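Local coordinates for GTP pyrophosphokinase (Streptococcus pneumoniae, PDB 2BE3), which probably transfers pyrophosphate from ATP to GTP or GDP to make the alarmone (p)ppGpp, as a member of the RelA/SpoT synthetase family, at residues F44-V49 with G78-V83; E53-K58 with H71-I76; Y122-E127 with I143-L148. All coordinates share one frame; numbering follows the deposited sequence.

Interaction 1 of 3, residues F44-V49 with G78-V83; sequences FVTGRV and GLRVMV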
loop_
_atom_site.group_PDB
_atom_site.type_symbol
_atom_site.label_atom_id
_atom_site.label_comp_id
_atom_site.label_asym_id
_atom_site.label_seq_id
_atom_site.Cartn_x
_atom_site.Cartn_y
_atom_site.Cartn_z
ATOM N N PHE A 44 -11.756 6.597 11.333
ATOM C CA PHE A 44 -10.841 5.575 11.808
ATOM C C PHE A 44 -10.861 4.435 10.828
ATOM O O PHE A 44 -11.888 4.130 10.243
ATOM C CB PHE A 44 -11.198 5.058 13.210
ATOM C CG PHE A 44 -11.260 6.135 14.266
ATOM C CD1 PHE A 44 -10.091 6.761 14.723
ATOM C CD2 PHE A 44 -12.488 6.520 14.810
ATOM C CE1 PHE A 44 -10.157 7.790 15.694
ATOM C CE2 PHE A 44 -12.559 7.543 15.808
ATOM C CZ PHE A 44 -11.399 8.174 16.231
ATOM N N VAL A 45 -9.690 3.856 10.610
ATOM C CA VAL A 45 -9.549 2.683 9.812
ATOM C C VAL A 45 -8.754 1.651 10.572
ATOM O O VAL A 45 -7.668 1.901 11.049
ATOM C CB VAL A 45 -8.903 2.928 8.425
ATOM C CG1 VAL A 45 -8.771 1.569 7.656
ATOM C CG2 VAL A 45 -9.690 3.936 7.630
ATOM N N THR A 46 -9.276 0.438 10.535
ATOM C CA THR A 46 -8.731 -0.683 11.268
ATOM C C THR A 46 -8.706 -1.888 10.308
ATOM O O THR A 46 -9.431 -1.891 9.323
ATOM C CB THR A 46 -9.627 -0.816 12.489
ATOM O OG1 THR A 46 -8.978 -0.131 13.584
ATOM C CG2 THR A 46 -9.894 -2.157 12.863
ATOM N N GLY A 47 -7.828 -2.853 10.550
ATOM C CA GLY A 47 -7.836 -4.108 9.843
ATOM C C GLY A 47 -7.121 -5.240 10.549
ATOM O O GLY A 47 -6.287 -5.010 11.421
ATOM N N ARG A 48 -7.444 -6.465 10.153
ATOM C CA ARG A 48 -6.861 -7.668 10.735
ATOM C C ARG A 48 -6.922 -8.832 9.731
ATOM O O ARG A 48 -7.836 -8.926 8.977
ATOM C CB ARG A 48 -7.630 -8.055 12.007
ATOM C CG ARG A 48 -9.146 -8.229 11.776
ATOM C CD ARG A 48 -9.477 -9.642 11.984
ATOM N NE ARG A 48 -10.790 -10.108 11.501
ATOM C CZ ARG A 48 -11.098 -10.514 10.258
ATOM N NH1 ARG A 48 -10.222 -10.437 9.242
ATOM N NH2 ARG A 48 -12.322 -10.978 10.041
ATOM N N VAL A 49 -5.945 -9.717 9.759
ATOM C CA VAL A 49 -6.092 -11.039 9.169
ATOM C C VAL A 49 -6.728 -11.974 10.183
ATOM O O VAL A 49 -6.330 -12.003 11.320
ATOM C CB VAL A 49 -4.744 -11.614 8.717
ATOM C CG1 VAL A 49 -4.941 -13.004 8.154
ATOM C CG2 VAL A 49 -4.140 -10.688 7.684
ATOM N N GLY A 78 -9.864 -8.461 6.647
ATOM C CA GLY A 78 -11.013 -7.709 7.146
ATOM C C GLY A 78 -10.569 -6.289 7.423
ATOM O O GLY A 78 -9.535 -6.083 8.043
ATOM N N LEU A 79 -11.333 -5.305 6.943
ATOM C CA LEU A 79 -11.063 -3.897 7.183
ATOM C C LEU A 79 -12.293 -3.338 7.805
ATOM O O LEU A 79 -13.392 -3.823 7.509
ATOM C CB LEU A 79 -10.733 -3.158 5.875
ATOM C CG LEU A 79 -9.336 -3.718 5.602
ATOM C CD1 LEU A 79 -9.181 -4.621 4.354
ATOM C CD2 LEU A 79 -8.204 -2.753 5.887
ATOM N N ARG A 80 -12.093 -2.340 8.687
ATOM C CA ARG A 80 -13.170 -1.641 9.367
ATOM C C ARG A 80 -13.007 -0.153 9.150
ATOM O O ARG A 80 -11.977 0.455 9.507
ATOM C CB ARG A 80 -13.150 -1.940 10.866
ATOM C CG ARG A 80 -13.245 -3.409 11.208
ATOM C CD ARG A 80 -14.651 -3.866 11.066
ATOM N NE ARG A 80 -14.736 -5.311 10.869
ATOM C CZ ARG A 80 -14.855 -6.191 11.864
ATOM N NH1 ARG A 80 -14.883 -5.764 13.141
ATOM N NH2 ARG A 80 -14.942 -7.488 11.586
ATOM N N VAL A 81 -14.017 0.434 8.539
ATOM C CA VAL A 81 -13.996 1.852 8.283
ATOM C C VAL A 81 -15.037 2.486 9.167
ATOM O O VAL A 81 -16.195 2.129 9.079
ATOM C CB VAL A 81 -14.220 2.130 6.777
ATOM C CG1 VAL A 81 -14.423 3.650 6.475
ATOM C CG2 VAL A 81 -13.057 1.537 5.988
HETATM N N MSE A 82 -14.606 3.395 10.041
HETATM C CA MSE A 82 -15.482 4.093 10.969
HETATM C C MSE A 82 -15.862 5.455 10.414
HETATM O O MSE A 82 -15.002 6.217 10.003
HETATM C CB MSE A 82 -14.799 4.229 12.343
HETATM C CG MSE A 82 -15.359 3.260 13.418
HETATM SE SE MSE A 82 -15.189 1.309 12.941
HETATM C CE MSE A 82 -13.056 1.243 12.866
ATOM N N VAL A 83 -17.157 5.732 10.368
ATOM C CA VAL A 83 -17.691 6.953 9.791
ATOM C C VAL A 83 -18.499 7.661 10.860
ATOM O O VAL A 83 -18.914 7.040 11.849
ATOM C CB VAL A 83 -18.580 6.687 8.502
ATOM C CG1 VAL A 83 -17.766 5.989 7.386
ATOM C CG2 VAL A 83 -19.824 5.868 8.838
#
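Phe44-Val49 and Gly78-Val83 run antiparallel, their axes 166° apart and 4.4 Å at closest approach, as an edge strand and its neighbour in the mixed sheet of the RelA/SpoT synthetase fold. Phe44 with Met82, Thr46 with Arg80 and Arg48 with Gly78 are hydrogen-bonded pairs; Val45 with Val81 and Gly47 with Leu79 are non-hydrogen-bonded pairs between them. The bond from Met82 N to Phe44 O, at 2.8 Å, is almost straight (174° at the hydrogen).

One face carries Val45, Leu79 and Val81, which is the side packed by helix 6-35 through Leu22 and Leu26. The bend of Leu79 at chi2 brings CD2 over the strand to within 3.7 Å of Thr46 O, close above Gly47. With no side chain there, Gly47 lets the strands draw in to 4.2 Å between its CA and that of Leu79.

Phe44, Thr46, Arg80 and Met82, a selenomethionine, share the other face. CB of Met82 lies at the edge of the Phe44 ring and 3.8 Å from Phe44 CB, the two side chains crossing at about a right angle. Further turns at chi2 and chi3 fold the selenomethionine back along the sheet, placing its CE 4.0 Å from Thr46 CB. Thr46 also packs on Arg80, its CG2 3.8 Å from Arg80 CB.

Arg48 packs its guanidinium against Gly78, which has no side chain. With CG between the backbone N and the carbonyl carbon (chi1 55°), its chain curls across the neighbouring strand, where a salt bridge from NH2 to Asp75 holds the guanidinium and NH1 lies 3.5 Å from Gly78 CA.

Interaction 2 of 3, residues E53-K58 with H71-I76; sequences ESIKEK and HDLQDI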
loop_
_atom_site.group_PDB
_atom_site.type_symbol
_atom_site.label_atom_id
_atom_site.label_comp_id
_atom_site.label_asym_id
_atom_site.label_seq_id
_atom_site.Cartn_x
_atom_site.Cartn_y
_atom_site.Cartn_z
ATOM N N GLU A 53 -7.244 -20.127 13.995
ATOM C CA GLU A 53 -8.275 -20.936 14.669
ATOM C C GLU A 53 -9.706 -20.399 14.437
ATOM O O GLU A 53 -10.679 -21.159 14.530
ATOM C CB GLU A 53 -7.975 -21.191 16.166
ATOM C CG GLU A 53 -6.660 -21.969 16.496
ATOM C CD GLU A 53 -6.577 -23.407 15.937
ATOM O OE1 GLU A 53 -7.619 -24.088 15.753
ATOM O OE2 GLU A 53 -5.438 -23.865 15.689
ATOM N N SER A 54 -9.838 -19.109 14.137
ATOM C CA SER A 54 -11.106 -18.583 13.674
ATOM C C SER A 54 -11.390 -19.028 12.236
ATOM O O SER A 54 -12.531 -19.324 11.920
ATOM C CB SER A 54 -11.119 -17.070 13.726
ATOM O OG SER A 54 -11.193 -16.631 15.051
ATOM N N ILE A 55 -10.346 -19.078 11.397
ATOM C CA ILE A 55 -10.474 -19.591 10.041
ATOM C C ILE A 55 -10.932 -21.042 10.095
ATOM O O ILE A 55 -11.890 -21.395 9.405
ATOM C CB ILE A 55 -9.165 -19.481 9.196
ATOM C CG1 ILE A 55 -8.763 -18.014 8.995
ATOM C CG2 ILE A 55 -9.343 -20.216 7.848
ATOM C CD1 ILE A 55 -7.377 -17.841 8.435
ATOM N N LYS A 56 -10.283 -21.857 10.940
ATOM C CA LYS A 56 -10.637 -23.282 11.079
ATOM C C LYS A 56 -12.046 -23.504 11.587
ATOM O O LYS A 56 -12.724 -24.405 11.127
ATOM C CB LYS A 56 -9.646 -24.034 11.942
ATOM C CG LYS A 56 -8.373 -24.325 11.234
ATOM C CD LYS A 56 -7.211 -24.225 12.203
ATOM C CE LYS A 56 -6.704 -25.598 12.620
ATOM N NZ LYS A 56 -6.005 -26.280 11.494
ATOM N N GLU A 57 -12.483 -22.653 12.497
ATOM C CA GLU A 57 -13.824 -22.704 13.027
ATOM C C GLU A 57 -14.817 -22.435 11.930
ATOM O O GLU A 57 -15.767 -23.181 11.753
ATOM C CB GLU A 57 -14.010 -21.663 14.147
ATOM C CG GLU A 57 -15.477 -21.473 14.541
ATOM C CD GLU A 57 -15.782 -20.157 15.260
ATOM O OE1 GLU A 57 -15.007 -19.165 15.133
ATOM O OE2 GLU A 57 -16.822 -20.115 15.969
ATOM N N LYS A 58 -14.601 -21.363 11.193
ATOM C CA LYS A 58 -15.520 -20.958 10.151
ATOM C C LYS A 58 -15.599 -22.042 9.021
ATOM O O LYS A 58 -16.662 -22.333 8.479
ATOM C CB LYS A 58 -15.126 -19.559 9.672
ATOM C CG LYS A 58 -16.292 -18.705 9.187
ATOM C CD LYS A 58 -16.927 -17.821 10.282
ATOM C CE LYS A 58 -16.405 -16.356 10.219
ATOM N NZ LYS A 58 -16.499 -15.682 8.832
ATOM N N HIS A 71 -11.931 -19.085 -1.804
ATOM C CA HIS A 71 -13.054 -18.695 -2.608
ATOM C C HIS A 71 -14.287 -18.462 -1.765
ATOM O O HIS A 71 -15.159 -17.673 -2.156
ATOM C CB HIS A 71 -13.341 -19.781 -3.687
ATOM C CG HIS A 71 -12.126 -20.192 -4.461
ATOM N ND1 HIS A 71 -11.564 -19.398 -5.442
ATOM C CD2 HIS A 71 -11.349 -21.299 -4.387
ATOM C CE1 HIS A 71 -10.512 -20.011 -5.963
ATOM N NE2 HIS A 71 -10.361 -21.168 -5.343
ATOM N N ASP A 72 -14.385 -19.169 -0.642
ATOM C CA ASP A 72 -15.644 -19.245 0.107
ATOM C C ASP A 72 -15.650 -18.378 1.353
ATOM O O ASP A 72 -16.705 -17.902 1.740
ATOM C CB ASP A 72 -15.983 -20.683 0.529
ATOM C CG ASP A 72 -16.376 -21.596 -0.647
ATOM O OD1 ASP A 72 -16.697 -21.114 -1.767
ATOM O OD2 ASP A 72 -16.376 -22.834 -0.424
ATOM N N LEU A 73 -14.486 -18.200 1.985
ATOM C CA LEU A 73 -14.350 -17.344 3.150
ATOM C C LEU A 73 -14.037 -15.891 2.772
ATOM O O LEU A 73 -12.939 -15.577 2.319
ATOM C CB LEU A 73 -13.287 -17.927 4.102
ATOM C CG LEU A 73 -13.311 -17.478 5.560
ATOM C CD1 LEU A 73 -14.738 -17.444 6.079
ATOM C CD2 LEU A 73 -12.402 -18.311 6.447
ATOM N N GLN A 74 -14.985 -14.993 2.992
ATOM C CA GLN A 74 -14.866 -13.625 2.487
ATOM C C GLN A 74 -13.989 -12.647 3.291
ATOM O O GLN A 74 -13.613 -11.595 2.781
ATOM C CB GLN A 74 -16.259 -13.036 2.280
ATOM C CG GLN A 74 -17.003 -13.715 1.091
ATOM C CD GLN A 74 -18.402 -13.128 0.841
ATOM O OE1 GLN A 74 -19.127 -12.757 1.788
ATOM N NE2 GLN A 74 -18.775 -13.028 -0.433
ATOM N N ASP A 75 -13.637 -12.999 4.520
ATOM C CA ASP A 75 -13.082 -12.007 5.403
ATOM C C ASP A 75 -11.839 -12.497 6.110
ATOM O O ASP A 75 -11.584 -12.093 7.231
ATOM C CB ASP A 75 -14.140 -11.572 6.423
ATOM C CG ASP A 75 -14.521 -12.697 7.406
ATOM O OD1 ASP A 75 -14.718 -13.854 6.957
ATOM O OD2 ASP A 75 -14.577 -12.417 8.646
ATOM N N ILE A 76 -11.077 -13.375 5.472
ATOM C CA ILE A 76 -9.717 -13.610 5.929
ATOM C C ILE A 76 -8.958 -12.279 6.048
ATOM O O ILE A 76 -8.292 -12.036 7.054
ATOM C CB ILE A 76 -8.982 -14.644 5.055
ATOM C CG1 ILE A 76 -9.740 -15.986 5.084
ATOM C CG2 ILE A 76 -7.582 -14.849 5.586
ATOM C CD1 ILE A 76 -9.417 -16.924 3.929
#
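Lys58 and Asp75 form a salt bridge between helix 52-62 and the turn that leads from the short helix 69-72 into strand 77-83, a helix-to-loop contact within the RelA/SpoT synthetase fold. The two side chains approach from opposite directions, and Lys58 NZ reaches Asp75 OD1 at 3.2 Å in a weak hydrogen bond. Bends at chi2, chi3 and chi4 carry the lysine round to the carboxylate. The other oxygen, OD2, is taken by Arg48 and Lys50, so three cations gather on one buried carboxylate.

Next to the ion pair, Leu73, the first residue to leave helical geometry after helix 69-72, points toward the longer helix and divides its two methyl groups between neighbouring helical turns. Its CD1 packs 3.7 Å from Lys58 CG, against the aliphatic part of the lysine, while CD2 lies 3.9 Å from Ile55 CG2. Trp8 and Leu12 of helix 6-35 also pack on Ile55, and Tyr15 on Ile76. At the end of its side chain Ile55 crosses Ile76 at about a right angle, the two meeting through methyl groups, Ile55 CD1 and Ile76 CG2, 4.1 Å apart.

Interaction 3 of 3, residues Y122-E127 with I143-L148; sequences YHVVVE and IQIRTL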
loop_
_atom_site.group_PDB
_atom_site.type_symbol
_atom_site.label_atom_id
_atom_site.label_comp_id
_atom_site.label_asym_id
_atom_site.label_seq_id
_atom_site.Cartn_x
_atom_site.Cartn_y
_atom_site.Cartn_z
ATOM N N TYR A 122 -22.367 -2.302 7.427
ATOM C CA TYR A 122 -22.500 -2.407 5.993
ATOM C C TYR A 122 -21.241 -3.116 5.499
ATOM O O TYR A 122 -20.140 -2.717 5.853
ATOM C CB TYR A 122 -22.647 -1.018 5.357
ATOM C CG TYR A 122 -23.106 -1.048 3.904
ATOM C CD1 TYR A 122 -24.446 -0.811 3.576
ATOM C CD2 TYR A 122 -22.200 -1.300 2.858
ATOM C CE1 TYR A 122 -24.861 -0.804 2.264
ATOM C CE2 TYR A 122 -22.619 -1.320 1.530
ATOM C CZ TYR A 122 -23.946 -1.066 1.248
ATOM O OH TYR A 122 -24.401 -1.068 -0.039
ATOM N N HIS A 123 -21.420 -4.191 4.739
ATOM C CA HIS A 123 -20.320 -5.056 4.310
ATOM C C HIS A 123 -20.067 -4.855 2.834
ATOM O O HIS A 123 -20.982 -4.925 2.033
ATOM C CB HIS A 123 -20.637 -6.536 4.578
ATOM C CG HIS A 123 -20.885 -6.853 6.029
ATOM N ND1 HIS A 123 -21.018 -8.142 6.498
ATOM C CD2 HIS A 123 -21.067 -6.046 7.105
ATOM C CE1 HIS A 123 -21.231 -8.118 7.801
ATOM N NE2 HIS A 123 -21.276 -6.858 8.194
ATOM N N VAL A 124 -18.838 -4.544 2.475
ATOM C CA VAL A 124 -18.462 -4.629 1.099
ATOM C C VAL A 124 -17.353 -5.656 0.902
ATOM O O VAL A 124 -16.285 -5.548 1.515
ATOM C CB VAL A 124 -18.414 -3.231 0.349
ATOM C CG1 VAL A 124 -18.676 -2.073 1.242
ATOM C CG2 VAL A 124 -17.288 -3.074 -0.685
ATOM N N VAL A 125 -17.661 -6.693 0.115
ATOM C CA VAL A 125 -16.690 -7.733 -0.212
ATOM C C VAL A 125 -16.033 -7.423 -1.545
ATOM O O VAL A 125 -16.721 -7.125 -2.506
ATOM C CB VAL A 125 -17.328 -9.139 -0.225
ATOM C CG1 VAL A 125 -16.263 -10.210 -0.515
ATOM C CG2 VAL A 125 -18.043 -9.422 1.138
ATOM N N VAL A 126 -14.703 -7.432 -1.596
ATOM C CA VAL A 126 -14.008 -6.981 -2.797
ATOM C C VAL A 126 -13.007 -8.029 -3.241
ATOM O O VAL A 126 -12.537 -8.815 -2.425
ATOM C CB VAL A 126 -13.287 -5.587 -2.646
ATOM C CG1 VAL A 126 -14.274 -4.428 -2.202
ATOM C CG2 VAL A 126 -12.078 -5.664 -1.718
ATOM N N GLU A 127 -12.728 -8.065 -4.538
ATOM C CA GLU A 127 -11.561 -8.765 -5.030
ATOM C C GLU A 127 -10.429 -7.763 -5.049
ATOM O O GLU A 127 -10.586 -6.638 -5.544
ATOM C CB GLU A 127 -11.785 -9.325 -6.411
ATOM C CG GLU A 127 -12.482 -10.604 -6.358
ATOM C CD GLU A 127 -12.915 -11.106 -7.716
ATOM O OE1 GLU A 127 -12.525 -10.507 -8.765
ATOM O OE2 GLU A 127 -13.650 -12.123 -7.715
ATOM N N ILE A 143 -14.544 -5.280 3.535
ATOM C CA ILE A 143 -14.517 -3.966 4.157
ATOM C C ILE A 143 -15.877 -3.685 4.797
ATOM O O ILE A 143 -16.904 -3.638 4.107
ATOM C CB ILE A 143 -14.173 -2.845 3.160
ATOM C CG1 ILE A 143 -12.851 -3.158 2.419
ATOM C CG2 ILE A 143 -14.138 -1.473 3.899
ATOM C CD1 ILE A 143 -12.611 -2.299 1.193
ATOM N N GLN A 144 -15.892 -3.533 6.119
ATOM C CA GLN A 144 -17.101 -3.132 6.819
ATOM C C GLN A 144 -17.120 -1.634 7.123
ATOM O O GLN A 144 -16.081 -1.028 7.431
ATOM C CB GLN A 144 -17.228 -3.929 8.094
ATOM C CG GLN A 144 -17.704 -5.338 7.831
ATOM C CD GLN A 144 -18.172 -5.989 9.083
ATOM O OE1 GLN A 144 -18.938 -5.406 9.836
ATOM N NE2 GLN A 144 -17.697 -7.189 9.341
ATOM N N ILE A 145 -18.287 -1.022 7.015
ATOM C CA ILE A 145 -18.376 0.395 7.264
ATOM C C ILE A 145 -19.357 0.600 8.391
ATOM O O ILE A 145 -20.471 0.114 8.334
ATOM C CB ILE A 145 -18.789 1.198 5.982
ATOM C CG1 ILE A 145 -17.779 0.963 4.869
ATOM C CG2 ILE A 145 -18.732 2.705 6.259
ATOM C CD1 ILE A 145 -18.384 0.899 3.573
ATOM N N ARG A 146 -18.956 1.341 9.408
ATOM C CA ARG A 146 -19.752 1.432 10.607
ATOM C C ARG A 146 -19.700 2.830 11.189
ATOM O O ARG A 146 -18.681 3.504 11.040
ATOM C CB ARG A 146 -19.128 0.505 11.656
ATOM C CG ARG A 146 -19.314 -0.931 11.374
ATOM C CD ARG A 146 -18.550 -1.741 12.365
ATOM N NE ARG A 146 -18.816 -3.144 12.070
ATOM C CZ ARG A 146 -18.433 -4.160 12.832
ATOM N NH1 ARG A 146 -17.783 -3.949 13.974
ATOM N NH2 ARG A 146 -18.729 -5.388 12.450
ATOM N N THR A 147 -20.743 3.234 11.918
ATOM C CA THR A 147 -20.593 4.375 12.787
ATOM C C THR A 147 -19.887 3.920 14.072
ATOM O O THR A 147 -19.728 2.706 14.342
ATOM C CB THR A 147 -21.929 5.071 13.130
ATOM O OG1 THR A 147 -22.826 4.142 13.757
ATOM C CG2 THR A 147 -22.562 5.677 11.878
ATOM N N LEU A 148 -19.459 4.884 14.859
ATOM C CA LEU A 148 -18.802 4.555 16.113
ATOM C C LEU A 148 -19.777 3.849 17.036
ATOM O O LEU A 148 -19.392 2.918 17.711
ATOM C CB LEU A 148 -18.172 5.815 16.743
ATOM C CG LEU A 148 -16.839 6.176 16.037
ATOM C CD1 LEU A 148 -15.830 5.034 16.184
ATOM C CD2 LEU A 148 -16.995 6.457 14.538
#
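His123 and Gln144 lie side by side on one face of the beta hairpin formed by strands 122-130 and 137-147, in the middle of the mixed sheet of the RelA/SpoT synthetase fold. Both side chains point the same way, and the glutamine passes over one face of the imidazole. Its CG makes a CH-pi contact 3.9 Å from the ring centroid, and the amide follows with its plane tilted 33° from that of the ring. The approach of His123 NE2 to Gln144 OE1 is too poorly angled for a hydrogen bond; NE2 is bound instead to Tyr119 OH.

On the opposite face the contact is apolar. Ile145 CD1 sits 3.8 Å from Val124 CG1, the two side chains crossing obliquely, and Val124 CG1 also lies in plane at the edge of the Tyr122 ring. Val126 CG1 extends the row to Ile143 CD1 at 4.3 Å. Helix 89-97 packs against Tyr122 and Ile145 through Val89 and Val93.

Between the two faces, Tyr122 with Ile145 and Val124 with Ile143 are hydrogen-bonded antiparallel pairs, and His123 with Gln144 is the non-hydrogen-bonded pair between them. The bond from Val124 N to Ile143 O is short, 2.7 Å, and nearly straight at 170°.

A second shell fixes the glutamine amide. Glu142 receives a hydrogen bond from NE2, and Ser121 OG is hydrogen-bonded to OE1. Arg146, its chain extended from CG onward, brings its guanidinium to the same oxygen, with NH2 2.6 Å from Gln144 OE1 and tilted out of the carbonyl plane.

In the fold
From the N terminus, the chain passes through helix 6-35 into strand 42-49, and interaction 1 closes when strand 77-83 returns beside it. Interaction 2 falls wholly within that excursion, a smaller loop in which the turn after helix 69-72 comes back to helix 52-62. The salt bridge between Arg48 and Asp75 joins the two, although their centres are about 17 Å apart. Interaction 3 follows in series, closing the hairpin of strands 122-130 and 137-147. Strand 137-147 then lies parallel to 77-83, with Val81 N probably hydrogen-bonded to Gln144 O, so interactions 1 and 3 lie in one continuous sheet while interaction 2 joins helix 52-62, at the start of the excursion, to the turn just before strand 77-83.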